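Local coordinates for protein guanylate kinase (Coxiella burnetii, PDB 3TR0) that catalyses the phosphorylation of GMP by ATP to give GDP and ADP, a step predicted to be essential for recycling GMP, at residues N5-S13 against E187-K197; F63-L73 against H82-V90. One frame throughout, in Å; residues are numbered along the deposited sequence. Where two conformers were deposited one is given.

Contact 1 of 2, residues N5-S13 against E187-K197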
loop_
_atom_site.group_PDB
_atom_site.type_symbol
_atom_site.label_atom_id
_atom_site.label_comp_id
_atom_site.label_asym_id
_atom_site.label_seq_id
_atom_site.Cartn_x
_atom_site.Cartn_y
_atom_site.Cartn_z
ATOM N N ASN A 5 2.202 11.170 12.083
ATOM C CA ASN A 5 3.392 11.638 12.785
ATOM C C ASN A 5 4.592 10.702 12.636
ATOM O O ASN A 5 5.519 10.728 13.446
ATOM C CB ASN A 5 3.088 11.907 14.263
ATOM C CG ASN A 5 2.222 10.832 14.885
ATOM O OD1 ASN A 5 2.227 9.682 14.445
ATOM N ND2 ASN A 5 1.465 11.202 15.911
ATOM N N LYS A 6 4.558 9.864 11.604
ATOM C CA LYS A 6 5.755 9.170 11.153
ATOM C C LYS A 6 5.858 9.386 9.651
ATOM O O LYS A 6 5.588 8.486 8.854
ATOM C CB LYS A 6 5.722 7.680 11.483
ATOM C CG LYS A 6 7.056 6.989 11.229
ATOM C CD LYS A 6 7.130 5.632 11.902
ATOM C CE LYS A 6 8.462 4.947 11.628
ATOM N NZ LYS A 6 8.624 4.599 10.193
ATOM N N ALA A 7 6.236 10.603 9.283
ATOM C CA ALA A 7 6.220 11.039 7.896
ATOM C C ALA A 7 7.247 10.290 7.064
ATOM O O ALA A 7 8.266 9.835 7.575
ATOM C CB ALA A 7 6.467 12.544 7.821
ATOM N N ASN A 8 6.974 10.178 5.770
ATOM C CA ASN A 8 7.827 9.408 4.884
ATOM C C ASN A 8 8.125 10.210 3.627
ATOM O O ASN A 8 7.488 11.234 3.366
ATOM C CB ASN A 8 7.133 8.089 4.520
ATOM C CG ASN A 8 8.108 7.007 4.086
ATOM O OD1 ASN A 8 9.293 7.258 3.892
ATOM N ND2 ASN A 8 7.603 5.790 3.933
ATOM N N LEU A 9 9.104 9.747 2.860
ATOM C CA LEU A 9 9.389 10.310 1.550
ATOM C C LEU A 9 8.757 9.436 0.471
ATOM O O LEU A 9 8.857 8.217 0.517
ATOM C CB LEU A 9 10.897 10.388 1.324
ATOM C CG LEU A 9 11.702 11.173 2.364
ATOM C CD1 LEU A 9 13.181 11.136 2.013
ATOM C CD2 LEU A 9 11.205 12.607 2.450
ATOM N N PHE A 10 8.109 10.071 -0.497
ATOM C CA PHE A 10 7.509 9.357 -1.607
ATOM C C PHE A 10 8.148 9.824 -2.896
ATOM O O PHE A 10 7.915 10.947 -3.337
ATOM C CB PHE A 10 5.998 9.585 -1.640
ATOM C CG PHE A 10 5.274 8.965 -0.480
ATOM C CD1 PHE A 10 4.829 7.658 -0.546
ATOM C CD2 PHE A 10 5.062 9.681 0.688
ATOM C CE1 PHE A 10 4.167 7.082 0.521
ATOM C CE2 PHE A 10 4.403 9.110 1.755
ATOM C CZ PHE A 10 3.959 7.805 1.675
ATOM N N ILE A 11 8.973 8.958 -3.480
ATOM C CA ILE A 11 9.718 9.291 -4.688
ATOM C C ILE A 11 8.844 9.008 -5.896
ATOM O O ILE A 11 8.285 7.922 -6.015
ATOM C CB ILE A 11 11.003 8.445 -4.792
ATOM C CG1 ILE A 11 11.896 8.674 -3.569
ATOM C CG2 ILE A 11 11.763 8.769 -6.072
ATOM C CD1 ILE A 11 12.913 7.576 -3.342
ATOM N N ILE A 12 8.721 9.990 -6.784
ATOM C CA ILE A 12 7.974 9.812 -8.020
ATOM C C ILE A 12 8.911 10.018 -9.200
ATOM O O ILE A 12 9.474 11.102 -9.363
ATOM C CB ILE A 12 6.846 10.839 -8.150
ATOM C CG1 ILE A 12 6.087 10.980 -6.832
ATOM C CG2 ILE A 12 5.907 10.445 -9.273
ATOM C CD1 ILE A 12 5.311 9.746 -6.451
ATOM N N SER A 13 9.083 8.985 -10.020
ATOM C CA SER A 13 9.957 9.086 -11.191
ATOM C C SER A 13 9.221 8.683 -12.458
ATOM O O SER A 13 8.299 7.871 -12.419
ATOM C CB SER A 13 11.210 8.224 -11.019
ATOM O OG SER A 13 11.909 8.557 -9.830
ATOM N N GLU A 187 0.420 3.396 2.821
ATOM C CA GLU A 187 1.639 3.608 3.600
ATOM C C GLU A 187 1.285 4.145 4.979
ATOM O O GLU A 187 1.889 3.765 5.984
ATOM C CB GLU A 187 2.576 4.589 2.888
ATOM C CG GLU A 187 3.964 4.703 3.517
ATOM C CD GLU A 187 4.031 5.667 4.693
ATOM O OE1 GLU A 187 3.055 6.408 4.944
ATOM O OE2 GLU A 187 5.075 5.676 5.375
ATOM N N ARG A 188 0.294 5.026 5.020
ATOM C CA ARG A 188 -0.087 5.691 6.261
ATOM C C ARG A 188 -0.846 4.768 7.200
ATOM O O ARG A 188 -1.161 5.145 8.328
ATOM C CB ARG A 188 -0.929 6.927 5.958
ATOM C CG ARG A 188 -0.151 8.051 5.272
ATOM C CD ARG A 188 -1.092 9.122 4.751
ATOM N NE ARG A 188 -0.392 10.368 4.447
ATOM C CZ ARG A 188 -0.990 11.470 4.008
ATOM N NH1 ARG A 188 -2.302 11.483 3.811
ATOM N NH2 ARG A 188 -0.276 12.561 3.762
ATOM N N LEU A 189 -1.160 3.568 6.721
ATOM C CA LEU A 189 -1.841 2.569 7.543
ATOM C C LEU A 189 -0.884 1.474 7.993
ATOM O O LEU A 189 -1.290 0.530 8.662
ATOM C CB LEU A 189 -3.008 1.936 6.775
ATOM C CG LEU A 189 -4.146 2.850 6.325
ATOM C CD1 LEU A 189 -5.002 2.176 5.258
ATOM C CD2 LEU A 189 -5.002 3.275 7.501
ATOM N N GLN A 190 0.385 1.588 7.612
ATOM C CA GLN A 190 1.394 0.614 8.021
ATOM C C GLN A 190 1.556 0.600 9.536
ATOM O O GLN A 190 1.405 1.630 10.190
ATOM C CB GLN A 190 2.743 0.939 7.379
ATOM C CG GLN A 190 2.772 0.739 5.877
ATOM C CD GLN A 190 4.109 1.101 5.271
ATOM O OE1 GLN A 190 5.039 1.505 5.975
ATOM N NE2 GLN A 190 4.214 0.964 3.960
ATOM N N ARG A 191 1.884 -0.567 10.081
ATOM C CA ARG A 191 2.031 -0.718 11.528
ATOM C C ARG A 191 3.022 0.285 12.099
ATOM O O ARG A 191 2.775 0.873 13.150
ATOM C CB ARG A 191 2.491 -2.128 11.885
ATOM C CG ARG A 191 2.623 -2.347 13.386
ATOM C CD ARG A 191 3.590 -3.467 13.702
ATOM N NE ARG A 191 4.954 -3.137 13.304
ATOM C CZ ARG A 191 5.717 -3.910 12.538
ATOM N NH1 ARG A 191 5.249 -5.066 12.085
ATOM N NH2 ARG A 191 6.947 -3.529 12.226
ATOM N N ASP A 192 4.148 0.477 11.416
ATOM C CA ASP A 192 5.157 1.404 11.917
ATOM C C ASP A 192 4.620 2.830 12.043
ATOM O O ASP A 192 4.891 3.518 13.030
ATOM C CB ASP A 192 6.454 1.359 11.090
ATOM C CG ASP A 192 6.219 1.484 9.589
ATOM O OD1 ASP A 192 5.130 1.915 9.162
ATOM O OD2 ASP A 192 7.151 1.149 8.827
ATOM N N VAL A 193 3.855 3.265 11.047
ATOM C CA VAL A 193 3.239 4.585 11.078
ATOM C C VAL A 193 2.134 4.648 12.133
ATOM O O VAL A 193 1.996 5.644 12.842
ATOM C CB VAL A 193 2.634 4.965 9.719
ATOM C CG1 VAL A 193 1.829 6.252 9.844
ATOM C CG2 VAL A 193 3.734 5.110 8.663
ATOM N N GLN A 194 1.349 3.581 12.228
ATOM C CA GLN A 194 0.206 3.553 13.141
ATOM C C GLN A 194 0.580 3.452 14.618
ATOM O O GLN A 194 -0.174 3.904 15.482
ATOM C CB GLN A 194 -0.761 2.429 12.755
ATOM C CG GLN A 194 -1.484 2.662 11.436
ATOM C CD GLN A 194 -2.555 3.729 11.539
ATOM O OE1 GLN A 194 -2.287 4.856 11.945
ATOM N NE2 GLN A 194 -3.779 3.375 11.177
ATOM N N GLU A 195 1.726 2.843 14.908
ATOM C CA GLU A 195 2.217 2.789 16.280
ATOM C C GLU A 195 2.287 4.203 16.843
ATOM O O GLU A 195 2.048 4.426 18.029
ATOM C CB GLU A 195 3.601 2.131 16.345
ATOM C CG GLU A 195 3.615 0.619 16.125
ATOM C CD GLU A 195 3.574 -0.172 17.423
ATOM O OE1 GLU A 195 2.889 0.262 18.371
ATOM O OE2 GLU A 195 4.233 -1.232 17.497
ATOM N N LYS A 196 2.607 5.159 15.976
ATOM C CA LYS A 196 2.740 6.552 16.384
ATOM C C LYS A 196 1.386 7.259 16.394
ATOM O O LYS A 196 0.990 7.835 17.402
ATOM C CB LYS A 196 3.714 7.288 15.458
ATOM C CG LYS A 196 5.126 6.731 15.466
ATOM C CD LYS A 196 5.904 7.214 16.680
ATOM C CE LYS A 196 7.270 6.552 16.762
ATOM N NZ LYS A 196 7.164 5.092 17.037
ATOM N N LYS A 197 0.678 7.215 15.270
ATOM C CA LYS A 197 -0.605 7.906 15.152
ATOM C C LYS A 197 -1.682 7.378 16.101
ATOM O O LYS A 197 -2.545 8.135 16.548
ATOM C CB LYS A 197 -1.121 7.871 13.711
ATOM C CG LYS A 197 -2.467 8.563 13.545
ATOM C CD LYS A 197 -2.912 8.617 12.096
ATOM C CE LYS A 197 -4.268 9.298 11.967
ATOM N NZ LYS A 197 -4.757 9.331 10.560
HETATM O O HOH W 1 6.942 4.629 7.431
#

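Contact 2 of 2, residues F63-L73 against H82-V90. With 5GP (guanosine-5'-monophosphate), chain D.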
loop_
_atom_site.group_PDB
_atom_site.type_symbol
_atom_site.label_atom_id
_atom_site.label_comp_id
_atom_site.label_asym_id
_atom_site.label_seq_id
_atom_site.Cartn_x
_atom_site.Cartn_y
_atom_site.Cartn_z
ATOM N N PHE A 63 24.740 26.327 -7.869
ATOM C CA PHE A 63 24.448 24.908 -7.681
ATOM C C PHE A 63 25.681 24.153 -7.201
ATOM O O PHE A 63 25.606 23.355 -6.267
ATOM C CB PHE A 63 23.921 24.282 -8.974
ATOM C CG PHE A 63 23.221 22.969 -8.767
ATOM C CD1 PHE A 63 23.946 21.814 -8.520
ATOM C CD2 PHE A 63 21.840 22.892 -8.813
ATOM C CE1 PHE A 63 23.305 20.607 -8.326
ATOM C CE2 PHE A 63 21.193 21.683 -8.616
ATOM C CZ PHE A 63 21.929 20.542 -8.373
ATOM N N GLN A 64 26.817 24.411 -7.841
ATOM C CA GLN A 64 28.061 23.754 -7.465
ATOM C C GLN A 64 28.401 24.078 -6.016
ATOM O O GLN A 64 28.835 23.209 -5.259
ATOM C CB GLN A 64 29.202 24.172 -8.394
ATOM C CG GLN A 64 30.543 23.542 -8.048
ATOM C CD GLN A 64 30.529 22.031 -8.176
ATOM O OE1 GLN A 64 31.228 21.328 -7.446
ATOM N NE2 GLN A 64 29.734 21.522 -9.111
ATOM N N ALA A 65 28.199 25.337 -5.638
ATOM C CA ALA A 65 28.380 25.756 -4.256
ATOM C C ALA A 65 27.572 24.853 -3.327
ATOM O O ALA A 65 28.123 24.246 -2.410
ATOM C CB ALA A 65 27.967 27.207 -4.084
HETATM N N MSE A 66 26.269 24.759 -3.578
HETATM C CA MSE A 66 25.385 23.926 -2.759
HETATM C C MSE A 66 25.873 22.482 -2.660
HETATM O O MSE A 66 25.793 21.867 -1.597
HETATM C CB MSE A 66 23.950 23.965 -3.297
HETATM C CG MSE A 66 23.086 25.063 -2.698
HETATM SE SE MSE A 66 21.599 25.596 -3.854
HETATM C CE MSE A 66 20.734 26.870 -2.659
ATOM N N VAL A 67 26.383 21.948 -3.766
ATOM C CA VAL A 67 26.904 20.584 -3.784
ATOM C C VAL A 67 28.091 20.423 -2.836
ATOM O O VAL A 67 28.119 19.507 -2.017
ATOM C CB VAL A 67 27.327 20.153 -5.200
ATOM C CG1 VAL A 67 27.952 18.765 -5.167
ATOM C CG2 VAL A 67 26.135 20.190 -6.148
ATOM N N LYS A 68 29.072 21.316 -2.954
ATOM C CA LYS A 68 30.251 21.273 -2.092
ATOM C C LYS A 68 29.891 21.527 -0.629
ATOM O O LYS A 68 30.530 20.992 0.277
ATOM C CB LYS A 68 31.297 22.290 -2.557
ATOM C CG LYS A 68 31.837 22.037 -3.956
ATOM C CD LYS A 68 32.797 23.137 -4.385
ATOM C CE LYS A 68 33.279 22.929 -5.811
ATOM N NZ LYS A 68 34.130 24.055 -6.282
ATOM N N GLU A 69 28.868 22.348 -0.406
ATOM C CA GLU A 69 28.432 22.684 0.945
ATOM C C GLU A 69 27.624 21.550 1.574
ATOM O O GLU A 69 27.474 21.486 2.794
ATOM C CB GLU A 69 27.595 23.966 0.936
ATOM C CG GLU A 69 28.332 25.200 0.440
ATOM C CD GLU A 69 27.457 26.442 0.426
ATOM O OE1 GLU A 69 26.629 26.603 1.347
ATOM O OE2 GLU A 69 27.592 27.258 -0.509
ATOM N N GLY A 70 27.099 20.662 0.733
ATOM C CA GLY A 70 26.285 19.554 1.203
ATOM C C GLY A 70 24.841 19.953 1.438
ATOM O O GLY A 70 24.124 19.305 2.200
ATOM N N ALA A 71 24.411 21.021 0.772
ATOM C CA ALA A 71 23.063 21.555 0.944
ATOM C C ALA A 71 21.989 20.656 0.343
ATOM O O ALA A 71 20.801 20.840 0.603
ATOM C CB ALA A 71 22.970 22.957 0.347
ATOM N N PHE A 72 22.401 19.693 -0.472
ATOM C CA PHE A 72 21.440 18.813 -1.124
ATOM C C PHE A 72 21.307 17.461 -0.431
ATOM O O PHE A 72 22.295 16.844 -0.044
ATOM C CB PHE A 72 21.798 18.609 -2.597
ATOM C CG PHE A 72 21.624 19.839 -3.439
ATOM C CD1 PHE A 72 20.382 20.435 -3.568
ATOM C CD2 PHE A 72 22.701 20.392 -4.112
ATOM C CE1 PHE A 72 20.218 21.561 -4.345
ATOM C CE2 PHE A 72 22.540 21.510 -4.896
ATOM C CZ PHE A 72 21.298 22.100 -5.008
ATOM N N LEU A 73 20.066 17.012 -0.285
ATOM C CA LEU A 73 19.773 15.681 0.226
ATOM C C LEU A 73 20.123 14.692 -0.866
ATOM O O LEU A 73 20.466 13.534 -0.610
ATOM C CB LEU A 73 18.281 15.583 0.538
ATOM C CG LEU A 73 17.776 14.400 1.356
ATOM C CD1 LEU A 73 18.478 14.362 2.697
ATOM C CD2 LEU A 73 16.272 14.505 1.536
ATOM N N HIS A 82 21.833 20.429 -13.961
ATOM C CA HIS A 82 21.890 19.964 -12.585
ATOM C C HIS A 82 20.566 20.172 -11.877
ATOM O O HIS A 82 19.913 21.201 -12.050
ATOM C CB HIS A 82 23.019 20.664 -11.827
ATOM C CG HIS A 82 24.381 20.351 -12.360
ATOM N ND1 HIS A 82 24.985 19.126 -12.180
ATOM C CD2 HIS A 82 25.254 21.100 -13.074
ATOM C CE1 HIS A 82 26.173 19.134 -12.759
ATOM N NE2 HIS A 82 26.360 20.321 -13.309
ATOM N N TYR A 83 20.175 19.170 -11.093
ATOM C CA TYR A 83 18.961 19.211 -10.291
ATOM C C TYR A 83 19.255 18.639 -8.905
ATOM O O TYR A 83 20.008 17.673 -8.768
ATOM C CB TYR A 83 17.870 18.349 -10.931
ATOM C CG TYR A 83 17.518 18.693 -12.361
ATOM C CD1 TYR A 83 16.322 19.329 -12.664
ATOM C CD2 TYR A 83 18.364 18.354 -13.409
ATOM C CE1 TYR A 83 15.985 19.633 -13.967
ATOM C CE2 TYR A 83 18.038 18.656 -14.715
ATOM C CZ TYR A 83 16.846 19.294 -14.989
ATOM O OH TYR A 83 16.511 19.596 -16.288
ATOM N N GLY A 84 18.644 19.211 -7.875
ATOM C CA GLY A 84 18.850 18.705 -6.532
ATOM C C GLY A 84 17.724 19.010 -5.568
ATOM O O GLY A 84 16.950 19.944 -5.775
ATOM N N THR A 85 17.640 18.210 -4.510
ATOM C CA THR A 85 16.648 18.398 -3.463
ATOM C C THR A 85 17.300 19.039 -2.246
ATOM O O THR A 85 18.142 18.426 -1.592
ATOM C CB THR A 85 16.027 17.052 -3.028
ATOM O OG1 THR A 85 15.339 16.461 -4.137
ATOM C CG2 THR A 85 15.044 17.258 -1.887
ATOM N N GLU A 86 16.914 20.273 -1.946
ATOM C CA GLU A 86 17.451 20.968 -0.781
ATOM C C GLU A 86 17.069 20.190 0.478
ATOM O O GLU A 86 15.895 19.881 0.708
ATOM C CB GLU A 86 16.947 22.411 -0.735
ATOM C CG GLU A 86 17.742 23.335 0.186
ATOM C CD GLU A 86 17.251 23.288 1.613
ATOM O OE1 GLU A 86 16.019 23.279 1.812
ATOM O OE2 GLU A 86 18.091 23.255 2.537
ATOM N N LYS A 87 18.074 19.860 1.282
ATOM C CA LYS A 87 17.899 18.935 2.397
ATOM C C LYS A 87 17.062 19.487 3.549
ATOM O O LYS A 87 16.210 18.791 4.097
ATOM C CB LYS A 87 19.261 18.494 2.936
ATOM C CG LYS A 87 19.165 17.505 4.087
ATOM C CD LYS A 87 20.489 17.363 4.811
ATOM C CE LYS A 87 20.922 18.686 5.417
ATOM N NZ LYS A 87 22.213 18.570 6.152
ATOM N N ASP A 88 17.317 20.733 3.930
ATOM C CA ASP A 88 16.710 21.268 5.142
ATOM C C ASP A 88 15.194 21.395 5.044
ATOM O O ASP A 88 14.475 21.104 6.004
ATOM C CB ASP A 88 17.341 22.606 5.531
ATOM C CG ASP A 88 17.118 22.944 6.986
ATOM O OD1 ASP A 88 17.631 22.202 7.851
ATOM O OD2 ASP A 88 16.425 23.939 7.268
ATOM N N TRP A 89 14.698 21.825 3.890
ATOM C CA TRP A 89 13.260 21.984 3.730
ATOM C C TRP A 89 12.542 20.655 3.933
ATOM O O TRP A 89 11.506 20.592 4.587
ATOM C CB TRP A 89 12.918 22.555 2.358
ATOM C CG TRP A 89 11.447 22.716 2.151
ATOM C CD1 TRP A 89 10.700 23.827 2.414
ATOM C CD2 TRP A 89 10.537 21.728 1.655
ATOM N NE1 TRP A 89 9.382 23.595 2.104
ATOM C CE2 TRP A 89 9.255 22.314 1.634
ATOM C CE3 TRP A 89 10.682 20.408 1.219
ATOM C CZ2 TRP A 89 8.127 21.628 1.189
ATOM C CZ3 TRP A 89 9.557 19.725 0.781
ATOM C CH2 TRP A 89 8.298 20.336 0.771
ATOM N N VAL A 90 13.105 19.593 3.371
ATOM C CA VAL A 90 12.508 18.266 3.481
ATOM C C VAL A 90 12.443 17.817 4.942
ATOM O O VAL A 90 11.402 17.365 5.420
ATOM C CB VAL A 90 13.296 17.233 2.657
ATOM C CG1 VAL A 90 12.813 15.825 2.965
ATOM C CG2 VAL A 90 13.163 17.526 1.166
HETATM P P 5GP D . 12.710 19.145 -16.434
HETATM O O1P 5GP D . 11.757 20.032 -15.672
HETATM O O2P 5GP D . 14.004 19.743 -16.920
HETATM O O3P 5GP D . 11.961 18.516 -17.586
HETATM O "O5'" 5GP D . 13.016 17.843 -15.573
HETATM C "C5'" 5GP D . 14.066 16.961 -15.932
HETATM C "C4'" 5GP D . 14.081 15.744 -15.046
HETATM O "O4'" 5GP D . 14.991 15.957 -13.949
HETATM C "C3'" 5GP D . 12.766 15.413 -14.361
HETATM O "O3'" 5GP D . 11.864 14.717 -15.203
HETATM C "C2'" 5GP D . 13.201 14.608 -13.142
HETATM O "O2'" 5GP D . 13.371 13.241 -13.486
HETATM C "C1'" 5GP D . 14.583 15.199 -12.838
HETATM N N9 5GP D . 14.578 16.068 -11.648
HETATM C C8 5GP D . 13.892 17.195 -11.418
HETATM N N7 5GP D . 14.229 17.659 -10.188
HETATM C C5 5GP D . 15.134 16.802 -9.660
HETATM C C6 5GP D . 15.836 16.732 -8.461
HETATM O O6 5GP D . 15.683 17.602 -7.570
HETATM N N1 5GP D . 16.684 15.716 -8.262
HETATM C C2 5GP D . 16.870 14.765 -9.189
HETATM N N2 5GP D . 17.730 13.742 -8.975
HETATM N N3 5GP D . 16.203 14.805 -10.356
HETATM C C4 5GP D . 15.345 15.816 -10.599
HETATM O O HOH W 2 20.222 21.788 3.154
#

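Contact 1 of 2, residues N5-S13 against E187-K197
Lys6 and Val193 bring the two backbones nearest, CA to CA 5.2 Å, where Asn5 and Lys6, ahead of strand 9-13, lie alongside helix 191-197, with CA of Asn5 nearest that of Lys197; by Asn8 and Glu187 the CA atoms have separated to 8.6 Å, so side chains must span the gap. Asn8 does this with its amide: ND2 donates to Glu187 OE2 at 2.9 Å, reaching the oxygen from above the carboxylate plane, 41° out of it. In Glu187, chi1 (-171°) puts CG 3.6 Å from Phe10 CZ, and the bend at chi2 (-84°) turns the carboxylate so that OE2 meets Asn8 ND2. CB of Glu187 lies in the plane of the Phe10 ring at its edge, and the carboxylate plane stands nearly perpendicular to that ring. A water donates to Glu187 OE2 and accepts a weak bond from Lys6 NZ, so the lysine reaches this acid indirectly. Along the way the Lys6 chain crosses Asp192 at about a right angle, CD lying 3.3 Å from Asp192 O, while NZ makes a long salt bridge of 4.0 Å to Asp192 OD2. Lys6 CB also rests against Lys196 CG at 4.1 Å. Asn8 ND2 is also hydrogen-bonded to Pro118 O. Strand 9-13, the middle strand of the parallel sheet, between 99-103 and 120-125, leads into the predicted ATP-binding P-loop (Ala14 to Thr21); the contact joins its foot to the C-terminal helices, where Arg188 forms a salt bridge with Asp99 and Glu195 with Lys162 of the second subunit.

Contact 2 of 2, residues F63-L73 against H82-V90
The hairpin of strands 72-78 and 81-86, part of the GMP-binding region, meets helix 60-69 here, the axes of segments 63-69 and 82-86 approaching to 9.9 Å at 46°. His82 CB sits over the centre of the Phe63 ring, a CH-pi contact 3.5 Å from the centroid and 9° off the normal. Phe72 CE2 covers the opposite face toward its rim, and Gly84 N lies in plane at the edge, so the ring reaches from the helix and is sandwiched between His82 CB of strand 81-86 and Phe72 of strand 72-78. Gly84 CA in turn lies over a face of Phe72. At Gly70 a Schellman motif ends the helix and leads into the hairpin, where Phe72 and Glu86 form an antiparallel non-hydrogen-bonded pair. Flanking it, Leu73 N donates to Thr85 O (2.7 Å) and Lys87 N to Ala71 O (3.0 Å). Glu86 is the N-cap of helix 87-95; bent at chi2 (-86°), its carboxylate turns back to accept from Trp89 N at OE1 and Asp88 N at OE2. The CB of Tyr83 points away from segment 63-73; O4' of the bound GMP lies over one face of the ring, near its centre, and Tyr83 OH donates to phosphate O2P at 2.6 Å. Thr85 OG1 is hydrogen-bonded to Glu74 OE1, and OE2 of the same carboxylate to GMP.

From the N terminus the chain passes through 5-13, starting in the middle strand 9-13, supplies the other four strands of the parallel sheet along the way, and only after helix 173-187 comes back beside its own N-terminal residues as 187-197, closing contact 1 across 173 intervening residues. Contact 2 is nested inside that loop: helix 60-69 leads into strand 72-78, and the chain comes back through 82-90 after just eight residues, closing a local loop at the hairpin. One is thus a long-range closure tying the sheet to the C-terminal helices, the other a short one within the GMP-binding part. Their centres lie 24 Å apart, yet they touch where Leu9 CD2 packs on Val90 CG1 at 3.6 Å.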